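Local structure of WbbM protein (Klebsiella pneumoniae, 6U4B) at residues S28-T33 against E93-V98; I150-P155 against G273-K278; K202-A207 against F262-I267. The protein is a trimeric, bifunctional glycosyltransferase that polymerises O-antigen, probably by adding sugars to the growing polysaccharide chain. All blocks are in the same frame, centred on the assembly; numbering follows the deposited sequence.

Interaction 1 of 3, residues S28-T33 against E93-V98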
ATOM      1  N   SER A  28      36.913  42.636  15.172  1.00 97.89           N
ATOM      2  CA  SER A  28      36.350  41.404  14.637  1.00 87.96           C
ATOM      3  C   SER A  28      35.887  41.612  13.204  1.00 81.72           C
ATOM      4  O   SER A  28      35.290  42.643  12.873  1.00 82.02           O
ATOM      5  CB  SER A  28      35.176  40.917  15.491  1.00 83.96           C
ATOM      6  OG  SER A  28      35.550  40.770  16.854  1.00 89.20           O
ATOM      7  N   VAL A  29      36.158  40.622  12.355  1.00 75.73           N
ATOM      8  CA  VAL A  29      35.788  40.667  10.948  1.00 71.73           C
ATOM      9  C   VAL A  29      35.109  39.355  10.582  1.00 67.00           C
ATOM     10  O   VAL A  29      35.602  38.277  10.931  1.00 68.89           O
ATOM     11  CB  VAL A  29      37.009  40.916  10.041  1.00 72.23           C
ATOM     12  CG1 VAL A  29      36.571  41.070   8.598  1.00 71.34           C
ATOM     13  CG2 VAL A  29      37.778  42.147  10.510  1.00 73.11           C
ATOM     14  N   LYS A  30      33.975  39.450   9.892  1.00 59.98           N
ATOM     15  CA  LYS A  30      33.289  38.289   9.337  1.00 60.26           C
ATOM     16  C   LYS A  30      32.818  38.653   7.940  1.00 54.46           C
ATOM     17  O   LYS A  30      31.998  39.563   7.779  1.00 54.35           O
ATOM     18  CB  LYS A  30      32.112  37.856  10.216  1.00 63.04           C
ATOM     19  CG  LYS A  30      32.533  37.168  11.505  1.00 70.42           C
ATOM     20  CD  LYS A  30      31.347  36.910  12.419  1.00 75.60           C
ATOM     21  CE  LYS A  30      31.074  35.422  12.568  1.00 77.01           C
ATOM     22  NZ  LYS A  30      30.053  35.161  13.619  1.00 77.55           N
ATOM     23  N   ILE A  31      33.346  37.962   6.936  1.00 48.03           N
ATOM     24  CA  ILE A  31      33.006  38.204   5.539  1.00 47.51           C
ATOM     25  C   ILE A  31      32.390  36.933   4.974  1.00 49.91           C
ATOM     26  O   ILE A  31      32.910  35.834   5.197  1.00 50.03           O
ATOM     27  CB  ILE A  31      34.236  38.629   4.720  1.00 49.70           C
ATOM     28  CG1 ILE A  31      34.911  39.842   5.364  1.00 52.16           C
ATOM     29  CG2 ILE A  31      33.840  38.942   3.285  1.00 50.13           C
ATOM     30  CD1 ILE A  31      36.240  40.196   4.745  1.00 52.52           C
ATOM     31  N   TYR A  32      31.289  37.083   4.243  1.00 48.89           N
ATOM     32  CA  TYR A  32      30.523  35.956   3.732  1.00 44.13           C
ATOM     33  C   TYR A  32      30.655  35.868   2.218  1.00 43.95           C
ATOM     34  O   TYR A  32      30.594  36.883   1.520  1.00 43.99           O
ATOM     35  CB  TYR A  32      29.049  36.082   4.131  1.00 46.12           C
ATOM     36  CG  TYR A  32      28.844  36.139   5.627  1.00 45.57           C
ATOM     37  CD1 TYR A  32      28.535  34.994   6.350  1.00 42.41           C
ATOM     38  CD2 TYR A  32      28.976  37.338   6.319  1.00 48.41           C
ATOM     39  CE1 TYR A  32      28.356  35.043   7.720  1.00 44.41           C
ATOM     40  CE2 TYR A  32      28.802  37.397   7.686  1.00 47.22           C
ATOM     41  CZ  TYR A  32      28.491  36.249   8.381  1.00 46.64           C
ATOM     42  OH  TYR A  32      28.316  36.306   9.744  1.00 50.23           O
ATOM     43  N   THR A  33      30.843  34.650   1.717  1.00 42.75           N
ATOM     44  CA  THR A  33      30.910  34.391   0.285  1.00 43.46           C
ATOM     45  C   THR A  33      29.670  33.624  -0.156  1.00 44.68           C
ATOM     46  O   THR A  33      29.199  32.725   0.550  1.00 44.98           O
ATOM     47  CB  THR A  33      32.174  33.607  -0.084  1.00 40.75           C
ATOM     48  OG1 THR A  33      32.291  32.450   0.755  1.00 42.24           O
ATOM     49  CG2 THR A  33      33.410  34.479   0.085  1.00 37.31           C
ATOM     50  N   GLU A  93      25.306  36.724  14.612  1.00 66.86           N
ATOM     51  CA  GLU A  93      25.923  37.620  15.584  1.00 68.10           C
ATOM     52  C   GLU A  93      27.013  38.407  14.868  1.00 67.08           C
ATOM     53  O   GLU A  93      28.043  37.849  14.476  1.00 65.04           O
ATOM     54  CB  GLU A  93      26.482  36.845  16.773  1.00 72.92           C
ATOM     55  CG  GLU A  93      25.523  36.768  17.951  1.00 81.08           C
ATOM     56  CD  GLU A  93      26.225  36.478  19.263  1.00 90.31           C
ATOM     57  OE1 GLU A  93      27.054  35.546  19.302  1.00 92.97           O
ATOM     58  OE2 GLU A  93      25.952  37.188  20.255  1.00 94.72           O
ATOM     59  N   LEU A  94      26.786  39.705  14.696  1.00 68.85           N
ATOM     60  CA  LEU A  94      27.600  40.517  13.805  1.00 65.67           C
ATOM     61  C   LEU A  94      28.932  40.871  14.452  1.00 70.97           C
ATOM     62  O   LEU A  94      28.976  41.356  15.587  1.00 76.99           O
ATOM     63  CB  LEU A  94      26.845  41.787  13.426  1.00 59.97           C
ATOM     64  CG  LEU A  94      25.375  41.554  13.074  1.00 54.31           C
ATOM     65  CD1 LEU A  94      24.648  42.873  12.938  1.00 49.73           C
ATOM     66  CD2 LEU A  94      25.243  40.734  11.799  1.00 50.89           C
ATOM     67  N   ALA A  95      30.017  40.632  13.721  1.00 69.97           N
ATOM     68  CA  ALA A  95      31.332  41.077  14.147  1.00 69.99           C
ATOM     69  C   ALA A  95      31.425  42.599  14.032  1.00 71.39           C
ATOM     70  O   ALA A  95      30.498  43.274  13.576  1.00 69.92           O
ATOM     71  CB  ALA A  95      32.416  40.395  13.316  1.00 65.27           C
ATOM     72  N   ASP A  96      32.568  43.146  14.453  1.00 73.64           N
ATOM     73  CA  ASP A  96      32.778  44.586  14.347  1.00 73.71           C
ATOM     74  C   ASP A  96      32.735  45.052  12.898  1.00 68.73           C
ATOM     75  O   ASP A  96      32.368  46.200  12.625  1.00 65.45           O
ATOM     76  CB  ASP A  96      34.109  44.975  14.992  1.00 76.77           C
ATOM     77  CG  ASP A  96      34.155  44.654  16.473  1.00 81.70           C
ATOM     78  OD1 ASP A  96      33.107  44.769  17.142  1.00 83.13           O
ATOM     79  OD2 ASP A  96      35.239  44.284  16.969  1.00 86.32           O
ATOM     80  N   TYR A  97      33.101  44.180  11.959  1.00 64.52           N
ATOM     81  CA  TYR A  97      33.022  44.468  10.535  1.00 65.18           C
ATOM     82  C   TYR A  97      32.322  43.311   9.840  1.00 62.41           C
ATOM     83  O   TYR A  97      32.659  42.148  10.081  1.00 63.50           O
ATOM     84  CB  TYR A  97      34.413  44.691   9.932  1.00 67.26           C
ATOM     85  CG  TYR A  97      35.019  46.033  10.270  1.00 72.07           C
ATOM     86  CD1 TYR A  97      34.993  47.077   9.355  1.00 73.56           C
ATOM     87  CD2 TYR A  97      35.608  46.260  11.506  1.00 75.81           C
ATOM     88  CE1 TYR A  97      35.543  48.310   9.660  1.00 78.66           C
ATOM     89  CE2 TYR A  97      36.161  47.490  11.821  1.00 80.77           C
ATOM     90  CZ  TYR A  97      36.125  48.511  10.894  1.00 80.91           C
ATOM     91  OH  TYR A  97      36.672  49.736  11.201  1.00 82.30           O
ATOM     92  N   VAL A  98      31.351  43.629   8.987  1.00 58.94           N
ATOM     93  CA  VAL A  98      30.575  42.636   8.253  1.00 56.51           C
ATOM     94  C   VAL A  98      30.783  42.877   6.765  1.00 51.52           C
ATOM     95  O   VAL A  98      30.672  44.014   6.294  1.00 47.40           O
ATOM     96  CB  VAL A  98      29.080  42.699   8.619  1.00 56.62           C
ATOM     97  CG1 VAL A  98      28.282  41.695   7.802  1.00 49.78           C
ATOM     98  CG2 VAL A  98      28.886  42.449  10.107  1.00 60.34           C
TER
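Lys30 sets its CG beside the backbone N and anti to the carbonyl carbon (chi1 -74°), which lays the aliphatic chain along the methyl of Ala95, with Lys30 CG 3.7 Å from Ala95 CB; a bend farther out (chi3 113°) then turns the amine toward Glu93. The frame beneath is a parallel beta pairing in the mixed sheet of the DUF4422 region, strand 29-35 beside strand 97-102, with Val29 facing Tyr97 and Lys30 facing Val98. Tyr97 bonds to the residues on both sides of Val29, as parallel strands do: Tyr97 N gives a bent hydrogen bond to Ser28 O (2.8 Å), and Tyr97 O receives Lys30 N at 3.0 Å almost in line with its carbonyl, N-H...O angle 162°. The backbone pairing of Lys30 and Tyr32 with Gly99 carries the register onward, and strand 47-51 flanks 29-35 through Ile31. Just before the strands, the two segments hold each other more loosely. Ser28 N reaches Asp96 OD2 (3.0 Å), but the angle makes this a weak bond. Ala95 CB is wedged between Lys30 and Ser28, whose CB lies 3.6 Å from that methyl. The Lys30 amine reaches Glu93 O with Lys30 NZ 3.5 Å away, again weakly, and has a long, weak ion pair with Glu92 as well. Lys30 and Val98 share one face of the sheet; Val29 and Tyr97 share the other, where Val217 of strand 216-219 also packs on the tyrosine. There Ser28 O lies in the plane of the Tyr97 ring, at its edge, 3.9 Å from Tyr97 CD2. Farther along, the Tyr32 ring meets Val98 with its rim, Val98 CG1 lying near the ring plane 4.3 Å from Tyr32 CE2.

Interaction 2 of 3, residues I150-P155 against G273-K278; sequences IDILLP and GELKVK
Leu275 spreads its fork across Asp151 and Ile152, one methyl to each: Leu275 CD1 rests 3.6 Å from Asp151 CB, while Leu275 CD2 touches Ile152 CD1 at 3.9 Å. Farther along the same face, Leu154 and Val277 press together harder than usual, Leu154 CD2 lying 3.5 Å from Val277 CG1. On the opposite face the bent chain of Lys278 lies against both Ile150, which it crosses at about a right angle with Lys278 CE 3.7 Å from Ile150 CG1, and Leu153, beside which it runs. Ile150 CG2 is the bump that fills the dip between Lys276 O and the N and CB of Lys278. Lys276 O is gripped twice, by Asp151 N at 3.0 Å and by Ile152 N at 3.3 Å, because Asp151 takes near-helical backbone angles before the parallel beta pairing of Ile152 with Val277 and Leu153 with Lys278 begins. Asp151 OD1 answers with its anti lone pair, accepting Lys276 N at 3.0 Å in a nearly straight bond (170°), while OD2 forms a salt bridge with Arg219. Strand 152-159 lies between strand 277-285 and the antiparallel strand 216-219, with Ile222 of helix 220-240 packed on Asp151, Ile152 and Leu275, and helix 253-272 lying against Leu154 and Leu275.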
ATOM      1  N   ILE A 150      38.830  52.355   9.133  1.00 77.83           N
ATOM      2  CA  ILE A 150      38.002  52.574   7.955  1.00 70.31           C
ATOM      3  C   ILE A 150      36.558  52.235   8.290  1.00 66.11           C
ATOM      4  O   ILE A 150      36.274  51.320   9.069  1.00 65.47           O
ATOM      5  CB  ILE A 150      38.514  51.739   6.762  1.00 67.48           C
ATOM      6  CG1 ILE A 150      40.024  51.915   6.598  1.00 67.00           C
ATOM      7  CG2 ILE A 150      37.805  52.142   5.474  1.00 66.07           C
ATOM      8  CD1 ILE A 150      40.450  53.353   6.356  1.00 62.30           C
ATOM      9  N   ASP A 151      35.633  52.988   7.695  1.00 64.05           N
ATOM     10  CA  ASP A 151      34.210  52.726   7.873  1.00 66.52           C
ATOM     11  C   ASP A 151      33.677  51.724   6.853  1.00 65.30           C
ATOM     12  O   ASP A 151      32.970  50.778   7.217  1.00 65.32           O
ATOM     13  CB  ASP A 151      33.413  54.030   7.785  1.00 70.37           C
ATOM     14  CG  ASP A 151      33.759  55.006   8.893  1.00 75.62           C
ATOM     15  OD1 ASP A 151      34.353  56.064   8.594  1.00 76.53           O
ATOM     16  OD2 ASP A 151      33.440  54.713  10.069  1.00 78.75           O
ATOM     17  N   ILE A 152      34.008  51.917   5.578  1.00 65.16           N
ATOM     18  CA  ILE A 152      33.505  51.079   4.494  1.00 61.72           C
ATOM     19  C   ILE A 152      34.647  50.782   3.534  1.00 57.88           C
ATOM     20  O   ILE A 152      35.369  51.696   3.122  1.00 54.52           O
ATOM     21  CB  ILE A 152      32.342  51.748   3.733  1.00 60.05           C
ATOM     22  CG1 ILE A 152      31.143  51.978   4.654  1.00 65.79           C
ATOM     23  CG2 ILE A 152      31.930  50.905   2.531  1.00 54.85           C
ATOM     24  CD1 ILE A 152      30.006  52.708   3.986  1.00 67.19           C
ATOM     25  N   LEU A 153      34.799  49.509   3.167  1.00 56.87           N
ATOM     26  CA  LEU A 153      35.722  49.085   2.124  1.00 56.92           C
ATOM     27  C   LEU A 153      34.919  48.469   0.989  1.00 57.93           C
ATOM     28  O   LEU A 153      33.911  47.797   1.229  1.00 58.00           O
ATOM     29  CB  LEU A 153      36.754  48.078   2.654  1.00 55.31           C
ATOM     30  CG  LEU A 153      37.593  48.481   3.872  1.00 63.33           C
ATOM     31  CD1 LEU A 153      36.880  48.154   5.180  1.00 65.37           C
ATOM     32  CD2 LEU A 153      38.953  47.812   3.818  1.00 68.06           C
ATOM     33  N   LEU A 154      35.365  48.700  -0.248  1.00 57.03           N
ATOM     34  CA  LEU A 154      34.619  48.245  -1.417  1.00 56.72           C
ATOM     35  C   LEU A 154      35.474  48.413  -2.673  1.00 49.32           C
ATOM     36  O   LEU A 154      36.558  49.001  -2.599  1.00 49.85           O
ATOM     37  CB  LEU A 154      33.283  48.998  -1.527  1.00 60.99           C
ATOM     38  CG  LEU A 154      33.156  50.485  -1.861  1.00 64.04           C
ATOM     39  CD1 LEU A 154      31.679  50.842  -1.968  1.00 59.75           C
ATOM     40  CD2 LEU A 154      33.818  51.347  -0.816  1.00 66.25           C
ATOM     41  N   PRO A 155      35.053  47.881  -3.833  1.00 48.53           N
ATOM     42  CA  PRO A 155      35.880  48.017  -5.039  1.00 50.25           C
ATOM     43  C   PRO A 155      35.932  49.432  -5.585  1.00 53.87           C
ATOM     44  O   PRO A 155      35.263  50.335  -5.067  1.00 52.83           O
ATOM     45  CB  PRO A 155      35.199  47.069  -6.035  1.00 51.66           C
ATOM     46  CG  PRO A 155      33.811  46.941  -5.553  1.00 54.01           C
ATOM     47  CD  PRO A 155      33.926  46.961  -4.063  1.00 53.91           C
ATOM     48  N   GLY A 273      28.474  64.000   6.856  1.00102.12           N
ATOM     49  CA  GLY A 273      29.688  64.291   7.590  1.00102.95           C
ATOM     50  C   GLY A 273      30.857  63.424   7.174  1.00 99.77           C
ATOM     51  O   GLY A 273      31.096  63.221   5.981  1.00 98.66           O
ATOM     52  N   GLU A 274      31.589  62.905   8.153  1.00100.04           N
ATOM     53  CA  GLU A 274      32.740  62.065   7.865  1.00106.69           C
ATOM     54  C   GLU A 274      32.304  60.726   7.279  1.00104.36           C
ATOM     55  O   GLU A 274      31.210  60.227   7.549  1.00110.02           O
ATOM     56  CB  GLU A 274      33.558  61.827   9.137  1.00118.48           C
ATOM     57  CG  GLU A 274      32.753  61.262  10.309  1.00128.65           C
ATOM     58  CD  GLU A 274      32.538  59.755  10.227  1.00134.49           C
ATOM     59  OE1 GLU A 274      33.311  59.076   9.518  1.00135.88           O
ATOM     60  OE2 GLU A 274      31.591  59.253  10.871  1.00136.68           O
ATOM     61  N   LEU A 275      33.180  60.154   6.457  1.00 92.21           N
ATOM     62  CA  LEU A 275      33.124  58.739   6.110  1.00 82.57           C
ATOM     63  C   LEU A 275      34.432  58.344   5.439  1.00 78.62           C
ATOM     64  O   LEU A 275      34.811  58.921   4.414  1.00 75.82           O
ATOM     65  CB  LEU A 275      31.941  58.414   5.198  1.00 76.44           C
ATOM     66  CG  LEU A 275      31.541  56.937   5.282  1.00 70.86           C
ATOM     67  CD1 LEU A 275      31.161  56.577   6.714  1.00 68.27           C
ATOM     68  CD2 LEU A 275      30.407  56.614   4.326  1.00 66.71           C
ATOM     69  N   LYS A 276      35.137  57.376   6.016  1.00 76.08           N
ATOM     70  CA  LYS A 276      36.429  56.936   5.507  1.00 75.28           C
ATOM     71  C   LYS A 276      36.216  55.689   4.654  1.00 69.39           C
ATOM     72  O   LYS A 276      35.830  54.632   5.165  1.00 68.46           O
ATOM     73  CB  LYS A 276      37.405  56.689   6.654  1.00 76.89           C
ATOM     74  CG  LYS A 276      37.745  57.969   7.398  1.00 78.67           C
ATOM     75  CD  LYS A 276      38.765  57.750   8.497  1.00 82.43           C
ATOM     76  CE  LYS A 276      39.339  59.080   8.958  1.00 88.92           C
ATOM     77  NZ  LYS A 276      38.280  60.121   9.106  1.00 91.49           N
ATOM     78  N   VAL A 277      36.461  55.826   3.356  1.00 71.51           N
ATOM     79  CA  VAL A 277      36.238  54.777   2.371  1.00 69.20           C
ATOM     80  C   VAL A 277      37.588  54.356   1.812  1.00 71.50           C
ATOM     81  O   VAL A 277      38.415  55.209   1.459  1.00 76.44           O
ATOM     82  CB  VAL A 277      35.301  55.265   1.252  1.00 71.79           C
ATOM     83  CG1 VAL A 277      35.362  54.337   0.055  1.00 72.52           C
ATOM     84  CG2 VAL A 277      33.874  55.394   1.769  1.00 71.05           C
ATOM     85  N   LYS A 278      37.823  53.047   1.743  1.00 68.30           N
ATOM     86  CA  LYS A 278      39.047  52.503   1.163  1.00 68.47           C
ATOM     87  C   LYS A 278      38.663  51.633  -0.027  1.00 62.12           C
ATOM     88  O   LYS A 278      38.068  50.563   0.145  1.00 59.29           O
ATOM     89  CB  LYS A 278      39.852  51.708   2.190  1.00 73.38           C
ATOM     90  CG  LYS A 278      41.230  51.289   1.687  1.00 77.45           C
ATOM     91  CD  LYS A 278      41.997  50.457   2.710  1.00 83.71           C
ATOM     92  CE  LYS A 278      42.489  51.304   3.874  1.00 87.37           C
ATOM     93  NZ  LYS A 278      43.372  50.520   4.786  1.00 89.16           N
TER

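Interaction 3 of 3, residues K202-A207 against F262-I267; sequences KTFNDA and FNIYII
Phe204 leaves helix 198-206 toward Ile267, and its CB is met first: Ile267 CD1 lies 3.6 Å from Phe204 CB. With CG anti to the main-chain nitrogen (chi1 167°), the ring is laid across Asn263 and Ile264, both on the same side of its plane. Phe204 CG lies at similar distances from Asn263 CB and Ile264 CG1, and the two ortho carbons then part company. Phe204 CD2 meets Ile264 CG1 obliquely at 3.8 Å. Over the CD1-CE1 bond, Asn263 CB stands above the ring face, 3.4 Å from Phe204 CD1 and 3.5 Å from Phe204 CE1. This is helix-helix packing within the DUF4422 region: the axes of segments 202-206 and 262-267 pass 9.2 Å apart at 129°, nearer to perpendicular than to antiparallel, and the aromatic side chain bridges them. Farther out, the Asn263 amide lies almost parallel to the ring (planes 15° apart), its CG 3.7 Å from Phe204 CE1. Hydrogen bonds of Asn263 OD1 to Tyr211 N and of ND2 to Glu259 O fix that amide's rotation. At the tip, Phe204 CZ still touches Asn263 CB. One residue back, Thr203 CG2 adds a looser methyl contact, 4.0 Å from Ile267 CG2.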
ATOM      1  N   LYS A 202      19.675  62.724  -6.381  1.00 51.53           N
ATOM      2  CA  LYS A 202      20.035  63.541  -7.535  1.00 58.06           C
ATOM      3  C   LYS A 202      21.523  63.441  -7.844  1.00 56.97           C
ATOM      4  O   LYS A 202      21.918  63.376  -9.014  1.00 57.12           O
ATOM      5  CB  LYS A 202      19.658  65.004  -7.295  1.00 63.73           C
ATOM      6  CG  LYS A 202      18.175  65.284  -7.191  1.00 70.35           C
ATOM      7  CD  LYS A 202      17.938  66.786  -7.151  1.00 72.92           C
ATOM      8  CE  LYS A 202      16.471  67.116  -6.976  1.00 75.39           C
ATOM      9  NZ  LYS A 202      15.962  66.690  -5.645  1.00 76.49           N
ATOM     10  N   THR A 203      22.361  63.445  -6.806  1.00 55.80           N
ATOM     11  CA  THR A 203      23.805  63.396  -7.008  1.00 60.09           C
ATOM     12  C   THR A 203      24.211  62.121  -7.736  1.00 54.19           C
ATOM     13  O   THR A 203      24.965  62.163  -8.717  1.00 51.51           O
ATOM     14  CB  THR A 203      24.526  63.496  -5.663  1.00 60.30           C
ATOM     15  OG1 THR A 203      24.168  64.721  -5.015  1.00 63.43           O
ATOM     16  CG2 THR A 203      26.035  63.454  -5.861  1.00 57.90           C
ATOM     17  N   PHE A 204      23.710  60.976  -7.274  1.00 52.81           N
ATOM     18  CA  PHE A 204      24.074  59.707  -7.893  1.00 50.81           C
ATOM     19  C   PHE A 204      23.516  59.599  -9.306  1.00 49.53           C
ATOM     20  O   PHE A 204      24.225  59.190 -10.232  1.00 47.86           O
ATOM     21  CB  PHE A 204      23.583  58.541  -7.039  1.00 47.09           C
ATOM     22  CG  PHE A 204      23.631  57.221  -7.750  1.00 46.18           C
ATOM     23  CD1 PHE A 204      24.846  56.622  -8.039  1.00 49.38           C
ATOM     24  CD2 PHE A 204      22.466  56.590  -8.146  1.00 45.05           C
ATOM     25  CE1 PHE A 204      24.898  55.407  -8.702  1.00 49.44           C
ATOM     26  CE2 PHE A 204      22.509  55.377  -8.808  1.00 48.43           C
ATOM     27  CZ  PHE A 204      23.726  54.783  -9.086  1.00 47.61           C
ATOM     28  N   ASN A 205      22.241  59.956  -9.488  1.00 50.15           N
ATOM     29  CA  ASN A 205      21.617  59.813 -10.800  1.00 49.30           C
ATOM     30  C   ASN A 205      22.308  60.678 -11.847  1.00 54.50           C
ATOM     31  O   ASN A 205      22.438  60.272 -13.007  1.00 59.70           O
ATOM     32  CB  ASN A 205      20.128  60.151 -10.715  1.00 50.81           C
ATOM     33  CG  ASN A 205      19.296  58.988 -10.205  1.00 55.14           C
ATOM     34  OD1 ASN A 205      19.684  57.827 -10.341  1.00 52.74           O
ATOM     35  ND2 ASN A 205      18.143  59.294  -9.618  1.00 54.77           N
ATOM     36  N   ASP A 206      22.765  61.869 -11.460  1.00 55.73           N
ATOM     37  CA  ASP A 206      23.464  62.747 -12.389  1.00 57.74           C
ATOM     38  C   ASP A 206      24.956  62.457 -12.484  1.00 60.88           C
ATOM     39  O   ASP A 206      25.617  63.001 -13.375  1.00 63.83           O
ATOM     40  CB  ASP A 206      23.267  64.217 -12.002  1.00 54.80           C
ATOM     41  CG  ASP A 206      21.846  64.699 -12.231  1.00 72.41           C
ATOM     42  OD1 ASP A 206      21.572  65.889 -11.966  1.00 70.29           O
ATOM     43  OD2 ASP A 206      21.002  63.884 -12.661  1.00 70.29           O
ATOM     44  N   ALA A 207      25.499  61.629 -11.599  1.00 61.93           N
ATOM     45  CA  ALA A 207      26.915  61.304 -11.652  1.00 60.69           C
ATOM     46  C   ALA A 207      27.198  60.302 -12.769  1.00 63.99           C
ATOM     47  O   ALA A 207      26.313  59.579 -13.236  1.00 61.86           O
ATOM     48  CB  ALA A 207      27.396  60.741 -10.314  1.00 57.22           C
ATOM     49  N   PHE A 262      22.601  51.263  -2.977  1.00 45.04           N
ATOM     50  CA  PHE A 262      23.865  51.224  -2.249  1.00 45.29           C
ATOM     51  C   PHE A 262      24.636  52.529  -2.421  1.00 44.05           C
ATOM     52  O   PHE A 262      25.153  53.099  -1.452  1.00 41.50           O
ATOM     53  CB  PHE A 262      24.682  50.025  -2.736  1.00 46.32           C
ATOM     54  CG  PHE A 262      25.941  49.771  -1.952  1.00 49.98           C
ATOM     55  CD1 PHE A 262      25.904  49.618  -0.577  1.00 52.66           C
ATOM     56  CD2 PHE A 262      27.160  49.646  -2.601  1.00 53.88           C
ATOM     57  CE1 PHE A 262      27.063  49.373   0.140  1.00 52.42           C
ATOM     58  CE2 PHE A 262      28.320  49.400  -1.892  1.00 52.58           C
ATOM     59  CZ  PHE A 262      28.271  49.263  -0.520  1.00 52.96           C
ATOM     60  N   ASN A 263      24.705  53.029  -3.658  1.00 41.81           N
ATOM     61  CA  ASN A 263      25.398  54.286  -3.923  1.00 44.91           C
ATOM     62  C   ASN A 263      24.662  55.472  -3.313  1.00 45.88           C
ATOM     63  O   ASN A 263      25.290  56.366  -2.734  1.00 48.81           O
ATOM     64  CB  ASN A 263      25.560  54.483  -5.429  1.00 44.57           C
ATOM     65  CG  ASN A 263      26.602  53.563  -6.028  1.00 50.10           C
ATOM     66  OD1 ASN A 263      27.774  53.928  -6.143  1.00 49.91           O
ATOM     67  ND2 ASN A 263      26.184  52.364  -6.415  1.00 45.58           N
ATOM     68  N   ILE A 264      23.333  55.507  -3.449  1.00 47.64           N
ATOM     69  CA  ILE A 264      22.551  56.597  -2.869  1.00 46.15           C
ATOM     70  C   ILE A 264      22.772  56.664  -1.364  1.00 45.78           C
ATOM     71  O   ILE A 264      22.904  57.753  -0.787  1.00 47.92           O
ATOM     72  CB  ILE A 264      21.061  56.424  -3.221  1.00 47.83           C
ATOM     73  CG1 ILE A 264      20.851  56.571  -4.732  1.00 47.32           C
ATOM     74  CG2 ILE A 264      20.204  57.415  -2.449  1.00 47.42           C
ATOM     75  CD1 ILE A 264      19.451  56.226  -5.192  1.00 43.12           C
ATOM     76  N   TYR A 265      22.841  55.503  -0.708  1.00 46.05           N
ATOM     77  CA  TYR A 265      23.044  55.469   0.736  1.00 45.17           C
ATOM     78  C   TYR A 265      24.429  55.977   1.119  1.00 47.82           C
ATOM     79  O   TYR A 265      24.569  56.746   2.076  1.00 52.75           O
ATOM     80  CB  TYR A 265      22.828  54.048   1.258  1.00 40.94           C
ATOM     81  CG  TYR A 265      23.108  53.887   2.735  1.00 45.05           C
ATOM     82  CD1 TYR A 265      22.140  54.193   3.684  1.00 47.58           C
ATOM     83  CD2 TYR A 265      24.339  53.427   3.182  1.00 48.72           C
ATOM     84  CE1 TYR A 265      22.393  54.048   5.035  1.00 49.96           C
ATOM     85  CE2 TYR A 265      24.601  53.279   4.530  1.00 49.92           C
ATOM     86  CZ  TYR A 265      23.626  53.590   5.452  1.00 52.68           C
ATOM     87  OH  TYR A 265      23.889  53.439   6.795  1.00 56.46           O
ATOM     88  N   ILE A 266      25.465  55.554   0.388  1.00 47.99           N
ATOM     89  CA  ILE A 266      26.824  55.983   0.707  1.00 51.47           C
ATOM     90  C   ILE A 266      26.982  57.480   0.485  1.00 52.80           C
ATOM     91  O   ILE A 266      27.579  58.182   1.310  1.00 52.86           O
ATOM     92  CB  ILE A 266      27.846  55.179  -0.118  1.00 51.96           C
ATOM     93  CG1 ILE A 266      27.900  53.727   0.359  1.00 51.27           C
ATOM     94  CG2 ILE A 266      29.228  55.819  -0.039  1.00 55.68           C
ATOM     95  CD1 ILE A 266      28.870  52.868  -0.416  1.00 53.27           C
ATOM     96  N   ILE A 267      26.447  57.994  -0.626  1.00 52.78           N
ATOM     97  CA  ILE A 267      26.575  59.417  -0.930  1.00 57.93           C
ATOM     98  C   ILE A 267      25.917  60.256   0.157  1.00 57.40           C
ATOM     99  O   ILE A 267      26.426  61.319   0.536  1.00 59.57           O
ATOM    100  CB  ILE A 267      25.986  59.712  -2.323  1.00 58.19           C
ATOM    101  CG1 ILE A 267      26.874  59.104  -3.412  1.00 56.18           C
ATOM    102  CG2 ILE A 267      25.814  61.213  -2.538  1.00 56.30           C
ATOM    103  CD1 ILE A 267      26.304  59.227  -4.802  1.00 55.84           C
TER

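In the fold
Interactions 1 and 2 belong to one mixed sheet, their centres about 16 Å apart, and are tied directly by a probable hydrogen bond between Tyr97 OH and Ile150 O (2.7 Å). Interaction 3 joins two helices, and one of them, 253-272, packs on that sheet. Its centre is about 15 Å from that of interaction 2, where Leu154 CD1 packs on Phe262 CE2 (3.7 Å) and on Ile266, and about 25 Å from that of interaction 1, which it does not touch. Along the chain, interaction 3 is nested in the loop closed by interaction 2, and helix 253-272 leads into strand 277-285. All three lie away from the magnesium site of Asp406, Asp408 and His560 in the glycosyltransferase family 8 region.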